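Local coordinates for manganese-containing pseudocatalase (Thermus thermophilus, PDB 2V8T), which probably breaks down hydrogen peroxide as a catalase, working with a pair of manganese ions bound in each subunit, at residues K57-L62 / G245-G250; L71-L76 / G179-R184; H230-R235 / V260-P265. All coordinates share one frame; numbering follows the deposited sequence. Where two conformers were deposited one is given.

Contact 1: K57-L62 / G245-G250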
loop_
_atom_site.group_PDB
_atom_site.type_symbol
_atom_site.label_atom_id
_atom_site.label_comp_id
_atom_site.label_asym_id
_atom_site.label_seq_id
_atom_site.Cartn_x
_atom_site.Cartn_y
_atom_site.Cartn_z
ATOM N N LYS A 57 -5.471 20.163 -31.001
ATOM C CA LYS A 57 -5.634 18.849 -31.624
ATOM C C LYS A 57 -4.368 18.114 -31.977
ATOM O O LYS A 57 -4.327 16.898 -31.759
ATOM C CB LYS A 57 -6.575 18.942 -32.841
ATOM C CG LYS A 57 -6.895 17.595 -33.459
ATOM C CD LYS A 57 -7.950 17.720 -34.528
ATOM C CE LYS A 57 -8.396 16.403 -35.099
ATOM N NZ LYS A 57 -7.270 15.607 -35.629
ATOM N N PRO A 58 -3.330 18.739 -32.535
ATOM C CA PRO A 58 -2.189 17.914 -32.890
ATOM C C PRO A 58 -1.596 17.190 -31.677
ATOM O O PRO A 58 -1.130 16.025 -31.777
ATOM C CB PRO A 58 -1.214 18.965 -33.468
ATOM C CG PRO A 58 -2.154 20.067 -34.025
ATOM C CD PRO A 58 -3.207 20.133 -32.978
ATOM N N TYR A 59 -1.608 17.858 -30.538
ATOM C CA TYR A 59 -1.060 17.290 -29.294
ATOM C C TYR A 59 -1.990 16.258 -28.706
ATOM O O TYR A 59 -1.534 15.220 -28.178
ATOM C CB TYR A 59 -0.809 18.444 -28.289
ATOM C CG TYR A 59 0.078 19.511 -28.874
ATOM C CD1 TYR A 59 1.437 19.346 -28.951
ATOM C CD2 TYR A 59 -0.477 20.669 -29.415
ATOM C CE1 TYR A 59 2.221 20.304 -29.573
ATOM C CE2 TYR A 59 0.301 21.625 -30.046
ATOM C CZ TYR A 59 1.671 21.442 -30.110
ATOM O OH TYR A 59 2.425 22.414 -30.709
ATOM N N TYR A 60 -3.288 16.492 -28.786
ATOM C CA TYR A 60 -4.286 15.489 -28.371
ATOM C C TYR A 60 -4.140 14.226 -29.219
ATOM O O TYR A 60 -4.106 13.103 -28.676
ATOM C CB TYR A 60 -5.675 16.075 -28.493
ATOM C CG TYR A 60 -6.757 15.049 -28.212
ATOM C CD1 TYR A 60 -6.879 14.443 -26.967
ATOM C CD2 TYR A 60 -7.655 14.686 -29.202
ATOM C CE1 TYR A 60 -7.845 13.496 -26.730
ATOM C CE2 TYR A 60 -8.631 13.750 -28.969
ATOM C CZ TYR A 60 -8.758 13.163 -27.729
ATOM O OH TYR A 60 -9.730 12.235 -27.447
ATOM N N ASP A 61 -4.057 14.374 -30.530
ATOM C CA ASP A 61 -3.920 13.217 -31.393
ATOM C C ASP A 61 -2.715 12.394 -30.980
ATOM O O ASP A 61 -2.758 11.158 -30.934
ATOM C CB ASP A 61 -3.626 13.644 -32.902
ATOM C CG ASP A 61 -4.892 14.119 -33.674
ATOM O OD1 ASP A 61 -6.004 14.217 -33.066
ATOM O OD2 ASP A 61 -4.710 14.376 -34.896
ATOM N N LEU A 62 -1.617 13.071 -30.674
ATOM C CA LEU A 62 -0.377 12.380 -30.326
ATOM C C LEU A 62 -0.572 11.523 -29.059
ATOM O O LEU A 62 -0.231 10.351 -29.048
ATOM C CB LEU A 62 0.733 13.409 -30.132
ATOM C CG LEU A 62 2.071 12.813 -29.926
ATOM C CD1 LEU A 62 2.565 12.037 -31.122
ATOM C CD2 LEU A 62 3.070 13.902 -29.539
ATOM N N GLY A 245 1.197 13.975 -38.254
ATOM C CA GLY A 245 2.360 14.473 -39.012
ATOM C C GLY A 245 2.637 15.925 -38.802
ATOM O O GLY A 245 3.675 16.393 -39.256
ATOM N N LEU A 246 1.789 16.663 -38.109
ATOM C CA LEU A 246 2.098 18.049 -37.795
ATOM C C LEU A 246 3.222 18.172 -36.761
ATOM O O LEU A 246 3.918 19.185 -36.700
ATOM C CB LEU A 246 0.858 18.800 -37.329
ATOM C CG LEU A 246 -0.261 18.874 -38.378
ATOM C CD1 LEU A 246 -1.449 19.651 -37.779
ATOM C CD2 LEU A 246 0.240 19.441 -39.721
ATOM N N ILE A 247 3.339 17.137 -35.901
ATOM C CA ILE A 247 4.404 17.045 -34.903
ATOM C C ILE A 247 5.417 15.998 -35.317
ATOM O O ILE A 247 6.632 16.189 -35.164
ATOM C CB ILE A 247 3.826 16.752 -33.496
ATOM C CG1 ILE A 247 2.918 17.875 -33.024
ATOM C CG2 ILE A 247 4.956 16.463 -32.505
ATOM C CD1 ILE A 247 2.057 17.490 -31.809
ATOM N N TRP A 248 4.934 14.819 -35.755
ATOM C CA TRP A 248 5.801 13.722 -36.154
ATOM C C TRP A 248 6.286 13.931 -37.594
ATOM O O TRP A 248 5.665 13.462 -38.558
ATOM C CB TRP A 248 5.116 12.363 -35.979
ATOM C CG TRP A 248 6.040 11.219 -36.174
ATOM C CD1 TRP A 248 6.024 10.315 -37.202
ATOM C CD2 TRP A 248 7.148 10.891 -35.365
ATOM N NE1 TRP A 248 7.041 9.413 -37.052
ATOM C CE2 TRP A 248 7.765 9.743 -35.930
ATOM C CE3 TRP A 248 7.734 11.466 -34.207
ATOM C CZ2 TRP A 248 8.917 9.189 -35.411
ATOM C CZ3 TRP A 248 8.909 10.918 -33.716
ATOM C CH2 TRP A 248 9.495 9.779 -34.302
ATOM N N LYS A 249 7.336 14.721 -37.691
ATOM C CA LYS A 249 7.950 15.146 -38.937
ATOM C C LYS A 249 9.376 15.512 -38.633
ATOM O O LYS A 249 9.770 15.655 -37.463
ATOM C CB LYS A 249 7.192 16.330 -39.567
ATOM C CG LYS A 249 7.262 17.589 -38.765
ATOM C CD LYS A 249 6.564 18.755 -39.405
ATOM C CE LYS A 249 6.832 20.096 -38.683
ATOM N NZ LYS A 249 6.510 20.209 -37.149
ATOM N N GLY A 250 10.179 15.726 -39.667
ATOM C CA GLY A 250 11.561 16.063 -39.468
ATOM C C GLY A 250 12.408 14.886 -39.096
ATOM O O GLY A 250 12.102 13.730 -39.322
HETATM O O HOH W 1 0.669 16.209 -34.380
#
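The N-terminal end of helix 57-85 receives the loop 245-250 through P58, Y59 and L62, which close round the side chain of I247. The tip of that isoleucine does most of the touching: its CD1 comes within 3.5 Å of CD1 of the Y59 ring, an oblique approach, and lies 4.0 Å from P58 CB. With CG1 beside the backbone N (chi1 -63°) and CD1 extended beyond it, the long branch reaches toward the helix, leaving CG2 to meet L62 CD2 at 4.3 Å. L246 adds a second apolar touch, its CD1 meeting P58 CG at 3.8 Å. Here the start of a helix is packed against by the long connection between two parallel strands, 232-235 and 260-263. A single water lies between the backbones, 3.2 Å from P58 O, and accepts a weak bond from I247 N. The loop is braced from within, where K249 NZ donates to L246 O at 2.8 Å, tilted out of the carbonyl plane. Y298 of a second subunit packs on both P58 and L246, while Y59 turns its hydroxyl to S198 on helix 172-200. D61, on the same helix, is a predicted calcium ligand.

Contact 2: L71-L76 / G179-R184. With MN (manganese (II) ion), chain C.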
loop_
_atom_site.group_PDB
_atom_site.type_symbol
_atom_site.label_atom_id
_atom_site.label_comp_id
_atom_site.label_asym_id
_atom_site.label_seq_id
_atom_site.Cartn_x
_atom_site.Cartn_y
_atom_site.Cartn_z
ATOM N N LEU A 71 -1.357 -0.043 -25.391
ATOM C CA LEU A 71 -2.194 -1.223 -25.119
ATOM C C LEU A 71 -1.549 -2.477 -25.682
ATOM O O LEU A 71 -1.558 -3.549 -25.066
ATOM C CB LEU A 71 -3.606 -1.053 -25.727
ATOM C CG LEU A 71 -4.522 -0.063 -25.035
ATOM C CD1 LEU A 71 -5.721 0.260 -25.940
ATOM C CD2 LEU A 71 -5.005 -0.615 -23.709
ATOM N N GLY A 72 -1.059 -2.394 -26.923
ATOM C CA GLY A 72 -0.395 -3.519 -27.513
ATOM C C GLY A 72 0.921 -3.838 -26.871
ATOM O O GLY A 72 1.439 -4.964 -26.994
ATOM N N HIS A 73 1.529 -2.869 -26.175
ATOM C CA HIS A 73 2.766 -3.151 -25.460
ATOM C C HIS A 73 2.526 -3.903 -24.160
ATOM O O HIS A 73 3.315 -4.800 -23.843
ATOM C CB HIS A 73 3.574 -1.893 -25.229
ATOM C CG HIS A 73 4.044 -1.250 -26.461
ATOM N ND1 HIS A 73 4.890 -0.156 -26.426
ATOM C CD2 HIS A 73 3.782 -1.554 -27.776
ATOM C CE1 HIS A 73 5.091 0.181 -27.699
ATOM N NE2 HIS A 73 4.442 -0.643 -28.534
ATOM N N ILE A 74 1.482 -3.585 -23.386
ATOM C CA ILE A 74 1.199 -4.451 -22.240
ATOM C C ILE A 74 0.943 -5.860 -22.733
ATOM O O ILE A 74 1.349 -6.847 -22.108
ATOM C CB ILE A 74 0.096 -3.933 -21.273
ATOM C CG1 ILE A 74 -1.283 -3.811 -21.877
ATOM C CG2 ILE A 74 0.534 -2.630 -20.620
ATOM C CD1 ILE A 74 -2.404 -3.735 -20.817
ATOM N N GLU A 75 0.245 -5.988 -23.873
ATOM C CA GLU A 75 -0.036 -7.304 -24.458
ATOM C C GLU A 75 1.260 -8.039 -24.798
ATOM O O GLU A 75 1.424 -9.223 -24.521
ATOM C CB GLU A 75 -0.920 -7.080 -25.696
ATOM C CG GLU A 75 -1.337 -8.365 -26.350
ATOM C CD GLU A 75 -2.111 -8.166 -27.658
ATOM O OE1 GLU A 75 -2.040 -7.020 -28.239
ATOM O OE2 GLU A 75 -2.747 -9.154 -28.087
ATOM N N LEU A 76 2.191 -7.314 -25.451
ATOM C CA LEU A 76 3.447 -7.935 -25.895
ATOM C C LEU A 76 4.320 -8.373 -24.701
ATOM O O LEU A 76 4.929 -9.436 -24.720
ATOM C CB LEU A 76 4.188 -6.963 -26.798
ATOM C CG LEU A 76 5.457 -7.508 -27.465
ATOM C CD1 LEU A 76 5.065 -8.612 -28.475
ATOM C CD2 LEU A 76 6.198 -6.398 -28.166
ATOM N N GLY A 179 14.227 -5.472 -27.649
ATOM C CA GLY A 179 14.781 -4.738 -28.774
ATOM C C GLY A 179 13.711 -3.940 -29.523
ATOM O O GLY A 179 13.939 -2.794 -29.922
ATOM N N TYR A 180 12.568 -4.562 -29.730
ATOM C CA TYR A 180 11.469 -3.884 -30.428
ATOM C C TYR A 180 10.984 -2.675 -29.625
ATOM O O TYR A 180 10.802 -1.573 -30.169
ATOM C CB TYR A 180 10.331 -4.864 -30.716
ATOM C CG TYR A 180 9.230 -4.237 -31.520
ATOM C CD1 TYR A 180 9.436 -3.909 -32.848
ATOM C CD2 TYR A 180 7.993 -3.949 -30.988
ATOM C CE1 TYR A 180 8.452 -3.323 -33.642
ATOM C CE2 TYR A 180 7.002 -3.324 -31.806
ATOM C CZ TYR A 180 7.264 -3.053 -33.127
ATOM O OH TYR A 180 6.256 -2.426 -33.884
ATOM N N LEU A 181 10.750 -2.878 -28.327
ATOM C CA LEU A 181 10.216 -1.791 -27.513
ATOM C C LEU A 181 11.236 -0.705 -27.208
ATOM O O LEU A 181 10.837 0.430 -26.923
ATOM C CB LEU A 181 9.532 -2.336 -26.280
ATOM C CG LEU A 181 8.278 -3.195 -26.565
ATOM C CD1 LEU A 181 7.565 -3.549 -25.263
ATOM C CD2 LEU A 181 7.298 -2.504 -27.532
ATOM N N LEU A 182 12.530 -1.004 -27.300
ATOM C CA LEU A 182 13.536 0.082 -27.263
ATOM C C LEU A 182 13.340 0.995 -28.466
ATOM O O LEU A 182 13.445 2.231 -28.370
ATOM C CB LEU A 182 14.944 -0.489 -27.275
ATOM C CG LEU A 182 15.395 -1.133 -25.971
ATOM C CD1 LEU A 182 16.700 -1.876 -26.197
ATOM C CD2 LEU A 182 15.518 -0.090 -24.846
ATOM N N VAL A 183 13.079 0.410 -29.639
ATOM C CA VAL A 183 12.861 1.219 -30.839
ATOM C C VAL A 183 11.559 2.012 -30.720
ATOM O O VAL A 183 11.517 3.216 -30.998
ATOM C CB VAL A 183 12.936 0.330 -32.091
ATOM C CG1 VAL A 183 12.551 1.172 -33.330
ATOM C CG2 VAL A 183 14.337 -0.245 -32.210
ATOM N N ARG A 184 10.471 1.350 -30.277
ATOM C CA ARG A 184 9.207 2.073 -30.125
ATOM C C ARG A 184 9.311 3.175 -29.081
ATOM O O ARG A 184 8.768 4.272 -29.259
ATOM C CB ARG A 184 8.072 1.116 -29.775
ATOM C CG ARG A 184 7.838 0.003 -30.808
ATOM C CD ARG A 184 7.763 0.502 -32.234
ATOM N NE ARG A 184 6.706 1.503 -32.365
ATOM C CZ ARG A 184 6.675 2.450 -33.289
ATOM N NH1 ARG A 184 7.602 2.536 -34.234
ATOM N NH2 ARG A 184 5.678 3.333 -33.262
HETATM MN MN MN C . 5.592 1.030 -24.698
HETATM O O HOH W 2 5.867 2.703 -23.506
HETATM O O HOH W 3 7.742 0.544 -25.059
#
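H73 and L181 meet face on, methyl against imidazole. L181 CD2 stands 3.4 Å from the centroid of the H73 ring and only 5° off its normal, a CH-pi contact centred over the face. The two side chains run antiparallel, each reaching past the other from its own helix. R184 comes at the same ring from another quarter: its CB lies 3.8 Å from H73 CE1, obliquely placed, and its chain then bends at chi2 and chi3, leaving the guanidinium plane almost perpendicular (87°) to the imidazole. One turn further along helix 57-85, L76 takes up the space beside L181. Its CD2 touches L181 CD2 and Y180 CD2, each at 4.1 Å, while R184 CG lies over one face of the Y180 ring, toward its rim. These contacts join helices 57-85 and 172-200, whose short segments run antiparallel, with axes 11.8 Å apart, in the ferritin-like four-helix bundle completed by helices 36-49 and 144-166. At the bundle's centre H73 ND1 binds a manganese ion at 2.2 Å. E36 and E70 share that ion, along with two waters. H73 holds CG beside its own backbone N (chi1 -64°), a setting that places the ring between the metal and L181. At the ring's other nitrogen, NE2 has a weak hydrogen bond with E69, whose carboxylate is salt-bridged to R184 NE. The imidazole is therefore held by the metal at one nitrogen, more weakly by E69 at the other, with a methyl over the face. E69 is the second-shell residue, and R184 holds it from behind; this carboxylate is likely to polarise the ring and so modulate its bond to manganese.

Contact 3: H230-R235 / V260-P265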
loop_
_atom_site.group_PDB
_atom_site.type_symbol
_atom_site.label_atom_id
_atom_site.label_comp_id
_atom_site.label_asym_id
_atom_site.label_seq_id
_atom_site.Cartn_x
_atom_site.Cartn_y
_atom_site.Cartn_z
ATOM N N HIS A 230 12.198 2.827 -36.360
ATOM C CA HIS A 230 12.394 4.073 -35.635
ATOM C C HIS A 230 11.780 5.267 -36.355
ATOM O O HIS A 230 11.659 6.347 -35.749
ATOM C CB HIS A 230 13.887 4.344 -35.410
ATOM C CG HIS A 230 14.662 4.414 -36.686
ATOM N ND1 HIS A 230 14.756 3.310 -37.514
ATOM C CD2 HIS A 230 15.345 5.446 -37.238
ATOM C CE1 HIS A 230 15.499 3.694 -38.536
ATOM N NE2 HIS A 230 15.871 4.974 -38.416
ATOM N N ARG A 231 11.427 5.143 -37.610
ATOM C CA ARG A 231 10.824 6.257 -38.334
ATOM C C ARG A 231 9.317 6.292 -38.141
ATOM O O ARG A 231 8.713 7.311 -38.469
ATOM C CB ARG A 231 11.115 6.130 -39.843
ATOM C CG ARG A 231 12.595 6.125 -40.135
ATOM C CD ARG A 231 12.907 6.140 -41.580
ATOM N NE ARG A 231 14.360 6.136 -41.753
ATOM C CZ ARG A 231 15.026 5.037 -42.083
ATOM N NH1 ARG A 231 14.352 3.931 -42.499
ATOM N NH2 ARG A 231 16.377 5.018 -42.037
ATOM N N ASN A 232 8.710 5.186 -37.710
ATOM C CA ASN A 232 7.283 5.001 -37.911
ATOM C C ASN A 232 6.466 5.358 -36.698
ATOM O O ASN A 232 6.643 4.790 -35.605
ATOM C CB ASN A 232 7.017 3.517 -38.225
ATOM C CG ASN A 232 7.638 3.073 -39.522
ATOM O OD1 ASN A 232 8.043 3.902 -40.342
ATOM N ND2 ASN A 232 7.718 1.750 -39.695
ATOM N N LEU A 233 5.503 6.250 -36.879
ATOM C CA LEU A 233 4.438 6.473 -35.897
ATOM C C LEU A 233 3.185 5.944 -36.554
ATOM O O LEU A 233 2.681 6.528 -37.538
ATOM C CB LEU A 233 4.312 7.942 -35.506
ATOM C CG LEU A 233 3.397 8.213 -34.323
ATOM C CD1 LEU A 233 3.988 7.657 -33.009
ATOM C CD2 LEU A 233 3.151 9.704 -34.181
ATOM N N TYR A 234 2.694 4.788 -36.113
ATOM C CA TYR A 234 1.497 4.165 -36.665
ATOM C C TYR A 234 0.266 4.868 -36.116
ATOM O O TYR A 234 0.180 5.114 -34.900
ATOM C CB TYR A 234 1.436 2.699 -36.295
ATOM C CG TYR A 234 2.626 1.887 -36.740
ATOM C CD1 TYR A 234 3.725 1.682 -35.897
ATOM C CD2 TYR A 234 2.701 1.346 -38.004
ATOM C CE1 TYR A 234 4.834 0.991 -36.313
ATOM C CE2 TYR A 234 3.789 0.652 -38.443
ATOM C CZ TYR A 234 4.898 0.486 -37.625
ATOM O OH TYR A 234 6.024 -0.191 -38.034
ATOM N N ARG A 235 -0.700 5.105 -36.987
ATOM C CA ARG A 235 -1.992 5.670 -36.624
ATOM C C ARG A 235 -2.923 4.506 -36.297
ATOM O O ARG A 235 -3.464 3.843 -37.209
ATOM C CB ARG A 235 -2.534 6.548 -37.757
ATOM C CG ARG A 235 -3.798 7.280 -37.376
ATOM C CD ARG A 235 -4.349 8.158 -38.525
ATOM N NE ARG A 235 -4.885 7.373 -39.633
ATOM C CZ ARG A 235 -6.135 6.856 -39.658
ATOM N NH1 ARG A 235 -7.022 7.191 -38.754
ATOM N NH2 ARG A 235 -6.471 6.018 -40.633
ATOM N N VAL A 260 8.076 9.264 -40.440
ATOM C CA VAL A 260 6.842 9.089 -41.189
ATOM C C VAL A 260 5.715 8.622 -40.340
ATOM O O VAL A 260 5.892 7.836 -39.381
ATOM C CB VAL A 260 6.952 8.342 -42.414
ATOM C CG1 VAL A 260 8.003 8.983 -43.352
ATOM C CG2 VAL A 260 7.356 7.014 -42.011
ATOM N N VAL A 261 4.513 9.057 -40.701
ATOM C CA VAL A 261 3.278 8.524 -40.135
ATOM C C VAL A 261 2.835 7.356 -41.021
ATOM O O VAL A 261 2.788 7.495 -42.265
ATOM C CB VAL A 261 2.189 9.603 -40.079
ATOM C CG1 VAL A 261 0.858 8.986 -39.536
ATOM C CG2 VAL A 261 2.652 10.761 -39.165
ATOM N N VAL A 262 2.531 6.237 -40.429
ATOM C CA VAL A 262 2.032 5.057 -41.116
ATOM C C VAL A 262 0.549 4.908 -40.824
ATOM O O VAL A 262 0.136 4.933 -39.669
ATOM C CB VAL A 262 2.811 3.780 -40.701
ATOM C CG1 VAL A 262 2.254 2.552 -41.411
ATOM C CG2 VAL A 262 4.286 3.938 -40.935
ATOM N N ASP A 263 -0.256 4.792 -41.875
ATOM C CA ASP A 263 -1.694 4.609 -41.720
ATOM C C ASP A 263 -1.936 3.171 -41.218
ATOM O O ASP A 263 -1.597 2.178 -41.919
ATOM C CB ASP A 263 -2.394 4.846 -43.074
ATOM C CG ASP A 263 -3.880 4.908 -42.994
ATOM O OD1 ASP A 263 -4.443 4.721 -41.912
ATOM O OD2 ASP A 263 -4.511 5.170 -44.067
ATOM N N GLY A 264 -2.542 3.018 -40.077
ATOM C CA GLY A 264 -2.894 1.741 -39.571
ATOM C C GLY A 264 -1.799 1.071 -38.764
ATOM O O GLY A 264 -0.666 1.504 -38.731
ATOM N N PRO A 265 -2.185 -0.033 -38.123
ATOM C CA PRO A 265 -1.235 -0.810 -37.335
ATOM C C PRO A 265 -0.290 -1.611 -38.209
ATOM O O PRO A 265 -0.603 -1.888 -39.360
ATOM C CB PRO A 265 -2.178 -1.763 -36.580
ATOM C CG PRO A 265 -3.322 -1.994 -37.576
ATOM C CD PRO A 265 -3.511 -0.671 -38.211
#
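Y234 and V262 lie side by side and point the same way, V262 CB 3.6 Å from CD2 of the Y234 ring. The carbonyl oxygen of G264 reaches that ring near its plane, at the edge, 3.4 Å from CD2. The phenol oxygen looks back along its own strand and accepts a fairly straight bond from N232 ND2 at 3.1 Å, close to the amide plane. N232 in turn sets its CG 3.7 Å from V262 CG2. With an alanine in place of Y234, V262 would probably lose the ring along its flank, and the N232 amide, deprived of its acceptor, would be freer to turn. The side chains of L233, R235, V261 and D263 point to the other face of this two-stranded parallel sheet. Between the strands the L233 backbone bonds to both V260 and V262: its N donates to V260 O and its O accepts from V262 N. R235 N continues the pattern to V262 O at 2.8 Å. R235 and D263 close the end with a salt bridge, NH2 to OD1 at 2.7 Å. CG of the arginine is anti to the backbone N (chi1 -174°) and the chain bends at chi3, which brings the guanidinium edge round to the syn side of D263 OD1, tilted out of the carboxylate plane; the two planes stay 52° apart. Beyond D263, G264 has a positive phi at which a CB would jam against the preceding carbonyl. Further out, P238 O and D240 O take other N-H groups of the R235 guanidinium. R184 NH1 and N65 ND2, both from bundle helices, donate to the carbonyls of N232 and Y234.

In the fold
After the N-terminal strands and helix 36-49 the chain forms helix 57-85, which supplies one side of both contact 1 and contact 2. Contact 2 closes first, when helix 172-200 returns antiparallel beside it at the manganese centre, and it falls wholly within the longer span that contact 1 closes. After helix 219-226 comes strand 232-235; loop 245-250 then folds back on the helix start, completing contact 1, before strand 260-263 completes contact 3. Contacts 1 and 3 thus cross, and W248 joins them, its NE1 3.0 Å from R231 O. Contact 3 follows contact 2 in series, yet R184 NH1 reaches N232 O, tying the small sheet to the bundle.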